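Local atomic coordinates of gamma-hexachlorocyclohexane dehydrochlorinase (Novosphingobium barchaimii LL02, PDB entry 5KVB), a protein that probably catalyses two successive dehydrochlorinations of the pollutant lindane (gamma-hexachlorocyclohexane), giving a tetrachlorocyclohexadiene by way of pentachlorocyclohexene. Residues L23-L28 / Y120-Y124; G30-E36 / W72-F78; S41-A47 / R127-F133; H80-R86 / I98-L102. All blocks are in the same frame, centred on the assembly; numbering follows the deposited sequence. Where two conformers were deposited one is given.

Contact 1. Residues L23-L28 / Y120-Y124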
# COMPACT_ATOMS: atom_id res chain seq x y z
N LEU A 23 -3.18 12.65 6.98
CA LEU A 23 -2.12 13.00 7.94
C LEU A 23 -0.99 11.98 7.89
O LEU A 23 0.20 12.33 7.86
CB LEU A 23 -2.67 13.07 9.38
CG LEU A 23 -3.62 14.23 9.68
CD1 LEU A 23 -4.30 13.99 11.02
CD2 LEU A 23 -2.87 15.57 9.72
N TYR A 24 -1.38 10.71 7.90
CA TYR A 24 -0.42 9.62 7.95
C TYR A 24 0.42 9.54 6.67
O TYR A 24 1.65 9.43 6.73
CB TYR A 24 -1.14 8.32 8.23
CG TYR A 24 -0.23 7.13 8.43
CD1 TYR A 24 0.35 6.85 9.67
CD2 TYR A 24 0.03 6.28 7.39
CE1 TYR A 24 1.16 5.74 9.85
CE2 TYR A 24 0.85 5.17 7.55
CZ TYR A 24 1.39 4.91 8.77
OH TYR A 24 2.20 3.80 8.90
N SER A 25 -0.22 9.62 5.51
CA SER A 25 0.56 9.65 4.28
C SER A 25 1.46 10.90 4.22
O SER A 25 2.59 10.81 3.72
CB SER A 25 -0.36 9.58 3.07
OG SER A 25 -0.87 8.26 2.94
N ASP A 26 0.99 12.03 4.75
CA ASP A 26 1.78 13.26 4.77
C ASP A 26 3.05 13.10 5.61
O ASP A 26 4.09 13.67 5.28
CB ASP A 26 0.95 14.46 5.29
CG ASP A 26 0.03 15.05 4.23
OD1 ASP A 26 0.16 14.69 3.04
OD2 ASP A 26 -0.83 15.89 4.60
N GLN A 27 2.99 12.29 6.68
CA GLN A 27 4.19 12.01 7.46
C GLN A 27 5.23 11.30 6.59
O GLN A 27 6.39 11.69 6.54
CB GLN A 27 3.85 11.15 8.69
CG GLN A 27 4.97 11.09 9.77
CD GLN A 27 6.09 10.10 9.47
OE1 GLN A 27 5.94 9.21 8.64
NE2 GLN A 27 7.22 10.26 10.16
N LEU A 28 4.80 10.25 5.89
CA LEU A 28 5.73 9.46 5.08
C LEU A 28 6.29 10.29 3.92
O LEU A 28 7.50 10.29 3.67
CB LEU A 28 5.04 8.20 4.54
CG LEU A 28 5.01 6.97 5.46
CD1 LEU A 28 4.16 7.21 6.70
CD2 LEU A 28 4.55 5.73 4.73
N TYR A 120 4.28 1.22 12.49
CA TYR A 120 4.00 2.56 13.01
C TYR A 120 2.72 2.54 13.85
O TYR A 120 1.65 2.15 13.35
CB TYR A 120 3.83 3.59 11.87
CG TYR A 120 5.09 4.05 11.17
CD1 TYR A 120 6.28 3.34 11.26
CD2 TYR A 120 5.08 5.22 10.40
CE1 TYR A 120 7.44 3.78 10.59
CE2 TYR A 120 6.22 5.66 9.75
CZ TYR A 120 7.39 4.94 9.85
OH TYR A 120 8.52 5.38 9.19
N THR A 121 2.83 2.93 15.11
CA THR A 121 1.70 2.98 16.04
C THR A 121 1.41 4.46 16.34
O THR A 121 2.28 5.17 16.85
CB THR A 121 2.01 2.21 17.34
OG1 THR A 121 2.41 0.87 17.01
CG2 THR A 121 0.80 2.14 18.21
N SER A 122 0.22 4.92 15.98
CA SER A 122 -0.07 6.36 15.97
C SER A 122 -1.31 6.70 16.79
O SER A 122 -2.15 5.85 17.05
CB SER A 122 -0.23 6.85 14.52
OG SER A 122 -1.19 6.09 13.82
N GLU A 123 -1.42 7.97 17.21
CA GLU A 123 -2.61 8.49 17.86
C GLU A 123 -2.90 9.86 17.24
O GLU A 123 -1.98 10.63 16.94
CB GLU A 123 -2.44 8.63 19.38
CG GLU A 123 -3.71 9.03 20.12
CD GLU A 123 -3.45 9.48 21.56
OE1 GLU A 123 -3.49 8.61 22.47
OE2 GLU A 123 -3.22 10.69 21.79
N TYR A 124 -4.19 10.14 17.09
CA TYR A 124 -4.67 11.41 16.53
C TYR A 124 -5.72 11.98 17.46
O TYR A 124 -6.53 11.24 18.03
CB TYR A 124 -5.26 11.20 15.13
CG TYR A 124 -4.36 10.37 14.24
CD1 TYR A 124 -4.41 8.98 14.27
CD2 TYR A 124 -3.42 10.98 13.41
CE1 TYR A 124 -3.55 8.22 13.49
CE2 TYR A 124 -2.56 10.22 12.61
CZ TYR A 124 -2.64 8.85 12.66
OH TYR A 124 -1.79 8.08 11.91
O HOH W 1 8.30 7.84 7.78
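The Tyr24 ring takes Tyr120 CB at its edge, near the ring plane, while Leu28 CD1, one helical turn on, lies over one face toward the rim in one of the two Leu28 conformers. Tyr124 OH reaches the same ring obliquely, 3.3 Å from Tyr24 CD1. At the edge of the Tyr120 ring stand Gln27 OE1, 3.7 Å from Tyr120 CE2, and a water in the ring plane; the Gln27 amide is turned 81° from that ring. With CG anti to the backbone N (chi1 -175°), Tyr24 reaches from helix 10-33 to the sheet, ending with OH 3.4 Å from Tyr120 CB. Trimming it to an alanine would probably open a gap between Tyr120 and Tyr124 and leave both rings freer to shift. Leu23 CD1 slides past Tyr124 CD2 at 3.9 Å, and Ser122 OG and Tyr124 OH, hydrogen-bonded at 2.8 Å, tie together two side chains two residues apart on the strand. No direct hydrogen bond joins 23-28 to 120-124, so cohesion is mainly packing of tyrosine and leucine groups; the polar link is water, which donates to Gln27 OE1 (2.9 Å) and hydrogen-bonds Tyr120 OH (2.8 Å) beside the probable proton acceptor His80.

Contact 2. Residues G30-E36 / W72-F78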
# COMPACT_ATOMS: atom_id res chain seq x y z
N GLY A 30 6.42 13.59 3.64
CA GLY A 30 7.22 14.69 4.15
C GLY A 30 8.63 14.24 4.51
O GLY A 30 9.60 14.93 4.18
N VAL A 31 8.76 13.08 5.14
CA VAL A 31 10.09 12.58 5.50
C VAL A 31 10.89 12.13 4.26
O VAL A 31 12.10 12.35 4.16
CB VAL A 31 9.98 11.43 6.53
CG1 VAL A 31 11.32 10.72 6.72
CG2 VAL A 31 9.48 11.96 7.87
N ASP A 32 10.21 11.51 3.29
CA ASP A 32 10.87 10.99 2.10
C ASP A 32 11.30 12.06 1.10
O ASP A 32 12.39 11.99 0.53
CB ASP A 32 9.97 10.00 1.36
CG ASP A 32 9.81 8.68 2.09
OD1 ASP A 32 10.64 8.37 2.97
OD2 ASP A 32 8.86 7.93 1.76
N LYS A 33 10.41 13.03 0.88
CA LYS A 33 10.64 14.09 -0.10
C LYS A 33 11.36 15.27 0.55
O LYS A 33 11.69 16.25 -0.12
CB LYS A 33 9.31 14.55 -0.73
CG LYS A 33 8.75 13.67 -1.87
CD LYS A 33 8.56 12.21 -1.48
CE LYS A 33 7.83 11.44 -2.57
NZ LYS A 33 7.91 9.97 -2.30
N ARG A 34 11.59 15.16 1.86
CA ARG A 34 12.21 16.22 2.66
C ARG A 34 11.46 17.55 2.44
O ARG A 34 12.06 18.59 2.14
CB ARG A 34 13.72 16.32 2.32
CG ARG A 34 14.42 14.98 2.48
CD ARG A 34 15.94 15.08 2.54
NE ARG A 34 16.52 13.76 2.83
CZ ARG A 34 17.81 13.51 2.96
NH1 ARG A 34 18.70 14.48 2.82
NH2 ARG A 34 18.22 12.28 3.23
N GLN A 35 10.13 17.48 2.59
CA GLN A 35 9.24 18.64 2.52
C GLN A 35 8.90 19.12 3.93
O GLN A 35 8.03 18.56 4.60
CB GLN A 35 7.94 18.29 1.76
CG GLN A 35 8.15 17.98 0.28
CD GLN A 35 6.92 17.39 -0.40
OE1 GLN A 35 5.91 17.10 0.25
NE2 GLN A 35 7.02 17.19 -1.71
N GLU A 36 9.58 20.17 4.37
CA GLU A 36 9.44 20.59 5.76
C GLU A 36 8.05 21.15 6.06
O GLU A 36 7.52 20.92 7.14
CB GLU A 36 10.53 21.60 6.12
CG GLU A 36 11.88 20.93 6.37
CD GLU A 36 12.98 21.93 6.65
OE1 GLU A 36 12.99 23.01 6.02
OE2 GLU A 36 13.83 21.64 7.52
N TRP A 72 18.02 12.31 8.43
CA TRP A 72 18.46 12.65 7.07
C TRP A 72 20.00 12.62 6.89
O TRP A 72 20.46 12.15 5.85
CB TRP A 72 17.90 14.02 6.63
CG TRP A 72 16.38 14.03 6.39
CD1 TRP A 72 15.58 12.95 6.18
CD2 TRP A 72 15.51 15.18 6.33
NE1 TRP A 72 14.28 13.34 5.99
CE2 TRP A 72 14.21 14.70 6.09
CE3 TRP A 72 15.71 16.56 6.47
CZ2 TRP A 72 13.10 15.56 5.97
CZ3 TRP A 72 14.61 17.40 6.35
CH2 TRP A 72 13.33 16.90 6.10
N PRO A 73 20.79 13.08 7.88
CA PRO A 73 22.24 12.97 7.63
C PRO A 73 22.75 11.54 7.51
O PRO A 73 23.84 11.33 6.95
CB PRO A 73 22.86 13.65 8.86
CG PRO A 73 21.80 14.55 9.38
CD PRO A 73 20.50 13.86 9.10
N ARG A 74 22.01 10.56 8.03
CA ARG A 74 22.44 9.17 7.97
C ARG A 74 22.18 8.52 6.61
O ARG A 74 22.71 7.45 6.34
CB ARG A 74 21.75 8.33 9.04
CG ARG A 74 22.13 8.63 10.48
CD ARG A 74 21.19 7.85 11.40
NE ARG A 74 21.56 7.95 12.81
CZ ARG A 74 20.83 7.45 13.80
NH1 ARG A 74 19.69 6.82 13.53
NH2 ARG A 74 21.23 7.58 15.05
N TRP A 75 21.34 9.15 5.78
CA TRP A 75 20.90 8.54 4.53
C TRP A 75 21.12 9.44 3.31
O TRP A 75 20.86 10.65 3.35
CB TRP A 75 19.40 8.17 4.61
CG TRP A 75 19.01 7.22 5.71
CD1 TRP A 75 18.71 7.55 7.00
CD2 TRP A 75 18.84 5.80 5.61
NE1 TRP A 75 18.37 6.42 7.71
CE2 TRP A 75 18.44 5.34 6.88
CE3 TRP A 75 18.98 4.88 4.57
CZ2 TRP A 75 18.20 3.99 7.14
CZ3 TRP A 75 18.73 3.53 4.83
CH2 TRP A 75 18.35 3.10 6.11
N HIS A 76 21.58 8.85 2.21
CA HIS A 76 21.60 9.56 0.93
C HIS A 76 20.17 9.82 0.48
O HIS A 76 19.84 10.91 0.00
CB HIS A 76 22.35 8.76 -0.15
CG HIS A 76 23.83 8.64 0.09
ND1 HIS A 76 24.67 9.73 0.16
CD2 HIS A 76 24.61 7.55 0.25
CE1 HIS A 76 25.90 9.32 0.37
NE2 HIS A 76 25.90 8.00 0.42
N ASP A 77 19.32 8.80 0.63
CA ASP A 77 17.91 8.89 0.28
C ASP A 77 17.22 7.62 0.74
O ASP A 77 17.87 6.61 0.99
CB ASP A 77 17.73 9.08 -1.22
CG ASP A 77 18.06 7.83 -2.00
OD1 ASP A 77 19.25 7.60 -2.29
OD2 ASP A 77 17.13 7.06 -2.29
N PHE A 78 15.89 7.67 0.84
CA PHE A 78 15.08 6.49 1.13
C PHE A 78 13.64 6.70 0.68
O PHE A 78 13.25 7.81 0.33
CB PHE A 78 15.13 6.13 2.62
CG PHE A 78 14.93 7.30 3.56
CD1 PHE A 78 13.72 7.97 3.61
CD2 PHE A 78 15.94 7.70 4.40
CE1 PHE A 78 13.54 9.03 4.48
CE2 PHE A 78 15.77 8.76 5.27
CZ PHE A 78 14.56 9.43 5.31
O HOH W 2 12.96 9.53 -1.79
O HOH W 3 14.97 10.60 0.57
O HOH W 4 21.52 13.42 3.73
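Gly30 O lies at the edge of the Trp72 indole, 4.0 Å from Trp72 CZ2. The next carbonyl, Val31 O, accepts from Trp72 NE1 at 3.0 Å; the donor sits in the carbonyl plane on a lone pair, although the oxygen is tilted 27° out of the indole plane. Val31 CG1 meets the edge of Phe78 in one of that residue's two conformers. Asp32 OD1 approaches the same ring edge in that conformer, but its stronger partner is His80 ND1. A water lies 2.9 Å from Asp32 O and accepts from Phe78 N (3.1 Å), between the two backbones. Arg34 leaves the helix with a positive phi of 53° and sends an extended chain across Trp72: CD lies over the five-membered ring, 3.9 Å from its centroid, and the guanidinium lies flat on the indole, planes 17° apart, in an off-centre cation-pi contact. Arg34 NH2 gives a 3.1 Å hydrogen bond to Trp75 O, which lies in the guanidinium plane, whereas the donor stands above the carbonyl plane. Another water links Arg34 NH1 to Trp72 O. Glu36 CG adds an apolar touch at Trp72 CH2, 4.3 Å away. A leucine in place of Trp72 would probably leave Val31 O without its indole donor and the Arg34 guanidinium without the flat surface that steadies it. The end of helix 10-33 thus closes against the link between helix 59-71 and strand 75-89, beside the His-Asp pair that probably belongs to the active site of this SnoaL-like (NTF2) fold.

Contact 3. Residues S41-A47 / R127-F133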
# COMPACT_ATOMS: atom_id res chain seq x y z
N SER A 41 3.09 20.38 9.25
CA SER A 41 1.67 20.69 9.27
C SER A 41 0.79 19.68 10.02
O SER A 41 -0.34 20.00 10.38
CB SER A 41 1.13 20.81 7.84
OG SER A 41 1.15 19.56 7.17
N ILE A 42 1.31 18.48 10.25
CA ILE A 42 0.49 17.36 10.71
C ILE A 42 0.49 17.11 12.22
O ILE A 42 -0.19 16.18 12.69
CB ILE A 42 0.93 16.04 10.02
CG1 ILE A 42 2.32 15.63 10.50
CG2 ILE A 42 0.89 16.17 8.49
CD1 ILE A 42 2.95 14.43 9.75
N TRP A 43 1.23 17.93 12.99
CA TRP A 43 1.44 17.70 14.43
C TRP A 43 0.82 18.76 15.33
O TRP A 43 1.02 19.95 15.11
CB TRP A 43 2.94 17.67 14.77
CG TRP A 43 3.80 16.79 13.91
CD1 TRP A 43 4.48 17.16 12.79
CD2 TRP A 43 4.06 15.39 14.10
NE1 TRP A 43 5.16 16.08 12.27
CE2 TRP A 43 4.91 14.98 13.05
CE3 TRP A 43 3.65 14.45 15.05
CZ2 TRP A 43 5.37 13.66 12.93
CZ3 TRP A 43 4.11 13.14 14.93
CH2 TRP A 43 4.96 12.76 13.88
N TRP A 44 0.13 18.34 16.39
CA TRP A 44 -0.17 19.28 17.47
C TRP A 44 1.14 19.71 18.13
O TRP A 44 2.13 19.00 18.08
CB TRP A 44 -1.10 18.65 18.51
CG TRP A 44 -2.49 18.37 18.01
CD1 TRP A 44 -3.13 17.17 17.99
CD2 TRP A 44 -3.40 19.33 17.46
NE1 TRP A 44 -4.39 17.31 17.45
CE2 TRP A 44 -4.58 18.63 17.11
CE3 TRP A 44 -3.33 20.70 17.20
CZ2 TRP A 44 -5.68 19.26 16.53
CZ3 TRP A 44 -4.42 21.33 16.63
CH2 TRP A 44 -5.58 20.61 16.30
N ASP A 45 1.14 20.89 18.76
CA ASP A 45 2.39 21.38 19.35
C ASP A 45 2.88 20.52 20.51
O ASP A 45 4.09 20.54 20.83
CB ASP A 45 2.22 22.84 19.81
CG ASP A 45 2.18 23.81 18.65
OD1 ASP A 45 2.62 23.45 17.54
OD2 ASP A 45 1.74 24.96 18.85
N ASP A 46 1.98 19.75 21.13
CA ASP A 46 2.38 18.82 22.19
C ASP A 46 2.42 17.36 21.73
O ASP A 46 2.51 16.45 22.55
CB ASP A 46 1.46 18.98 23.41
CG ASP A 46 -0.01 18.76 23.08
OD1 ASP A 46 -0.40 18.89 21.90
OD2 ASP A 46 -0.79 18.44 24.01
N ALA A 47 2.39 17.13 20.42
CA ALA A 47 2.50 15.76 19.90
C ALA A 47 3.89 15.19 20.18
O ALA A 47 4.88 15.92 20.16
CB ALA A 47 2.21 15.73 18.40
N ARG A 127 -9.24 18.59 17.86
CA ARG A 127 -9.31 19.77 18.73
C ARG A 127 -9.93 20.91 17.95
O ARG A 127 -9.46 21.24 16.86
CB ARG A 127 -7.92 20.17 19.23
CG ARG A 127 -7.24 19.08 20.03
CD ARG A 127 -5.87 19.54 20.50
NE ARG A 127 -5.10 18.45 21.11
CZ ARG A 127 -3.82 18.53 21.45
NH1 ARG A 127 -3.14 19.65 21.26
NH2 ARG A 127 -3.22 17.47 22.00
N ASP A 128 -10.98 21.51 18.51
CA ASP A 128 -11.80 22.50 17.82
C ASP A 128 -12.12 22.06 16.39
O ASP A 128 -12.02 22.84 15.45
CB ASP A 128 -11.11 23.86 17.84
CG ASP A 128 -11.22 24.55 19.19
OD1 ASP A 128 -12.20 24.28 19.91
OD2 ASP A 128 -10.33 25.35 19.52
N GLY A 129 -12.49 20.79 16.24
CA GLY A 129 -12.96 20.27 14.97
C GLY A 129 -11.91 19.76 13.99
O GLY A 129 -12.26 19.19 12.97
N VAL A 130 -10.63 19.96 14.31
CA VAL A 130 -9.53 19.65 13.40
C VAL A 130 -8.72 18.45 13.92
O VAL A 130 -8.42 18.38 15.11
CB VAL A 130 -8.60 20.87 13.25
CG1 VAL A 130 -7.37 20.55 12.39
CG2 VAL A 130 -9.36 22.04 12.65
N TRP A 131 -8.35 17.52 13.02
CA TRP A 131 -7.50 16.37 13.37
C TRP A 131 -6.02 16.63 13.11
O TRP A 131 -5.65 17.12 12.05
CB TRP A 131 -7.90 15.12 12.55
CG TRP A 131 -9.25 14.54 12.90
CD1 TRP A 131 -10.42 14.75 12.22
CD2 TRP A 131 -9.56 13.65 13.97
NE1 TRP A 131 -11.44 14.05 12.82
CE2 TRP A 131 -10.94 13.37 13.90
CE3 TRP A 131 -8.81 13.08 15.00
CZ2 TRP A 131 -11.58 12.52 14.81
CZ3 TRP A 131 -9.45 12.23 15.91
CH2 TRP A 131 -10.82 11.96 15.80
N LYS A 132 -5.17 16.26 14.08
CA LYS A 132 -3.71 16.19 13.87
C LYS A 132 -3.14 15.03 14.67
O LYS A 132 -3.81 14.49 15.57
CB LYS A 132 -3.00 17.51 14.26
CG LYS A 132 -3.29 18.70 13.32
CD LYS A 132 -2.36 19.89 13.56
CE LYS A 132 -2.76 21.07 12.67
NZ LYS A 132 -1.73 22.15 12.70
N PHE A 133 -1.90 14.64 14.35
CA PHE A 133 -1.15 13.68 15.18
C PHE A 133 -1.01 14.15 16.61
O PHE A 133 -0.65 15.32 16.84
CB PHE A 133 0.27 13.47 14.67
CG PHE A 133 0.46 12.41 13.61
CD1 PHE A 133 0.79 11.10 13.95
CD2 PHE A 133 0.43 12.77 12.27
CE1 PHE A 133 1.04 10.15 12.96
CE2 PHE A 133 0.68 11.82 11.28
CZ PHE A 133 0.99 10.50 11.62
O HOH W 5 1.15 21.57 12.86
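With CG anti to the carbonyl carbon, Trp44 (chi1 -68°) lays its indole between two side chains of 127-133, and Arg127, extended from CG to NE, runs along it in the opposite direction. The guanidinium lies flat on one face, planes 10° apart, with Arg127 CZ 3.9 Å from the centroid of the five-membered ring of Trp44. Against the other face Lys132 CB makes a CH-pi contact, 3.5 Å from that same centroid. Val130 O stands in plane at the indole edge, 3.2 Å from Trp44 CZ2, while NE1 bonds to Glu125 O outside the segments. Arg127 grips one oxygen end-on: Asp46 OD1 takes Arg127 NH1 at 2.9 Å and NH2 at 3.2 Å, near the guanidinium plane, although the carboxylate is turned 59° from it. A short parallel bridge pairs Trp43 with Phe133 through Phe133 N to Ile42 O (2.8 Å) and Trp44 N to Phe133 O (3.2 Å). Phe133 meets the six-membered ring of Trp43 obliquely and carries Ile42 CD1 alongside, 3.8 Å from Phe133 CE2. The type I' turn 127-130 closes the hairpin of strands 113-127 and 130-145, which places Arg127 and Lys132 on the two faces of the indole. Arg127 NH2 also forms a salt bridge with Glu125, so two carboxylates probably share the one positive charge while the guanidinium face rests on the indole; this is likely to restrict its rotation.

Contact 4. Residues H80-R86 / I98-L102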
# COMPACT_ATOMS: atom_id res chain seq x y z
N HIS A 80 9.58 5.28 1.84
CA HIS A 80 8.72 4.53 2.77
C HIS A 80 7.39 4.23 2.13
O HIS A 80 6.64 5.15 1.80
CB HIS A 80 8.46 5.32 4.06
CG HIS A 80 9.65 5.48 4.95
ND1 HIS A 80 10.68 6.36 4.67
CD2 HIS A 80 9.95 4.92 6.15
CE1 HIS A 80 11.58 6.30 5.64
NE2 HIS A 80 11.15 5.44 6.55
N TYR A 81 7.09 2.95 1.98
CA TYR A 81 5.81 2.49 1.45
C TYR A 81 4.87 2.11 2.59
O TYR A 81 5.11 1.11 3.28
CB TYR A 81 6.01 1.31 0.50
CG TYR A 81 6.91 1.59 -0.70
CD1 TYR A 81 6.43 2.32 -1.79
CD2 TYR A 81 8.22 1.12 -0.75
CE1 TYR A 81 7.24 2.59 -2.89
CE2 TYR A 81 9.03 1.39 -1.84
CZ TYR A 81 8.53 2.12 -2.91
OH TYR A 81 9.32 2.38 -4.01
N GLY A 82 3.80 2.88 2.79
CA GLY A 82 2.86 2.61 3.87
C GLY A 82 1.70 1.76 3.40
O GLY A 82 1.09 2.05 2.36
N THR A 83 1.39 0.70 4.14
CA THR A 83 0.24 -0.17 3.82
C THR A 83 -0.53 -0.56 5.09
O THR A 83 -0.05 -0.38 6.21
CB THR A 83 0.67 -1.47 3.12
OG1 THR A 83 1.39 -2.30 4.05
CG2 THR A 83 1.54 -1.19 1.90
N ASN A 84 -1.74 -1.07 4.90
CA ASN A 84 -2.52 -1.69 5.98
C ASN A 84 -2.87 -0.73 7.13
O ASN A 84 -3.00 -1.16 8.26
CB ASN A 84 -1.79 -2.91 6.58
CG ASN A 84 -1.26 -3.90 5.54
OD1 ASN A 84 -1.72 -3.97 4.40
ND2 ASN A 84 -0.30 -4.71 5.97
N LEU A 85 -2.99 0.57 6.85
CA LEU A 85 -3.35 1.51 7.92
C LEU A 85 -4.74 1.21 8.45
O LEU A 85 -5.71 1.24 7.71
CB LEU A 85 -3.29 2.95 7.44
CG LEU A 85 -3.60 3.98 8.54
CD1 LEU A 85 -2.51 3.98 9.62
CD2 LEU A 85 -3.76 5.36 7.94
N ARG A 86 -4.81 0.90 9.74
CA ARG A 86 -6.05 0.49 10.37
C ARG A 86 -6.35 1.40 11.56
O ARG A 86 -5.51 1.54 12.47
CB ARG A 86 -5.93 -0.98 10.81
CG ARG A 86 -7.13 -1.55 11.53
CD ARG A 86 -8.37 -1.59 10.65
NE ARG A 86 -9.36 -2.53 11.16
CZ ARG A 86 -10.40 -2.20 11.93
NH1 ARG A 86 -10.60 -0.93 12.29
NH2 ARG A 86 -11.25 -3.13 12.33
N ILE A 98 -2.61 1.80 13.45
CA ILE A 98 -1.48 0.91 13.26
C ILE A 98 -1.26 0.78 11.75
O ILE A 98 -2.22 0.74 10.99
CB ILE A 98 -1.70 -0.49 13.91
CG1 ILE A 98 -2.93 -1.20 13.32
CG2 ILE A 98 -1.80 -0.37 15.44
CD1 ILE A 98 -3.18 -2.61 13.86
N GLY A 99 0.00 0.73 11.34
CA GLY A 99 0.34 0.67 9.93
C GLY A 99 1.63 -0.09 9.72
O GLY A 99 2.51 -0.08 10.59
N ASP A 100 1.74 -0.75 8.57
CA ASP A 100 2.94 -1.52 8.23
C ASP A 100 3.69 -0.80 7.14
O ASP A 100 3.13 -0.49 6.09
CB ASP A 100 2.56 -2.93 7.79
CG ASP A 100 1.83 -3.69 8.89
OD1 ASP A 100 2.34 -3.69 10.02
OD2 ASP A 100 0.73 -4.23 8.63
N VAL A 101 4.96 -0.52 7.40
CA VAL A 101 5.76 0.30 6.49
C VAL A 101 6.98 -0.46 5.97
O VAL A 101 7.72 -1.08 6.75
CB VAL A 101 6.21 1.62 7.18
CG1 VAL A 101 7.04 2.50 6.24
CG2 VAL A 101 4.99 2.38 7.73
N LEU A 102 7.17 -0.43 4.65
CA LEU A 102 8.35 -1.02 4.01
C LEU A 102 9.25 0.12 3.56
O LEU A 102 8.83 0.99 2.79
CB LEU A 102 7.94 -1.91 2.83
CG LEU A 102 9.09 -2.48 1.98
CD1 LEU A 102 9.99 -3.41 2.80
CD2 LEU A 102 8.51 -3.20 0.76
O HOH W 6 -1.09 -2.46 10.04
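Strands 80-86 and 98-102 form part of an antiparallel beta hairpin, paired through Tyr81 with Leu102, Thr83 with Asp100 and Arg86 with Ile98, and interrupted by a beta bulge where Asn84 and Leu85 sit opposite Gly99. Each of the three pairs makes two backbone hydrogen bonds; Tyr81 N to Leu102 O, at 2.7 Å, is nearly straight (174°). Thr83 grips Asp100 O twice, through its N at 2.9 Å and through OG1 at 3.2 Å, the hydroxyl standing above the carbonyl plane. At the bulge, Asn84 takes a positive phi of 62° and its side chain turns toward the partner strand. Beyond it Arg86 CB packs on Ile98 CG1, while the Arg86 guanidinium leads off to Asp26 of the third subunit. At the other end Val101 CG1 sits in plane at the edge of the His80 ring, 3.8 Å from His80 CD2, and His80 ND1 bonds to Asp32, both probably active-site residues. The bulge lies at a subunit interface: Asn84 bonds to backbone atoms of His80 and Gly82 of the third subunit; nearby Asp100 OD1 makes a salt bridge to Lys33 of that subunit. The other oxygen, Asp100 OD2, accepts from Asn84 ND2 at 2.9 Å on its anti lone pair, in the plane of the amide, and a water donates to it weakly while bonding Asn84 O at 2.9 Å.

The probable active site gathers three of the contacts. Asp32 of contact 2 and His80 of contact 4 meet at OD1 to ND1, 2.6 Å, a probable hydrogen bond, and Tyr120 OH of contact 1 lies 3.4 Å from His80 CD2. Contacts 1 and 4, centres 9 Å apart, share a sheet, where strands 113-127 and 94-107 are joined by a probable bond from Tyr120 N to Gly99 O (2.9 Å). Contacts 1 and 2 use successive parts of helix 10-33. Contact 3 is far from contact 2 (centres about 23 Å apart) but touches contact 1 where Gln27 CA meets Ile42 CD1 at 3.6 Å. Contacts 1 and 2 also touch the second subunit, and contact 4 both other subunits.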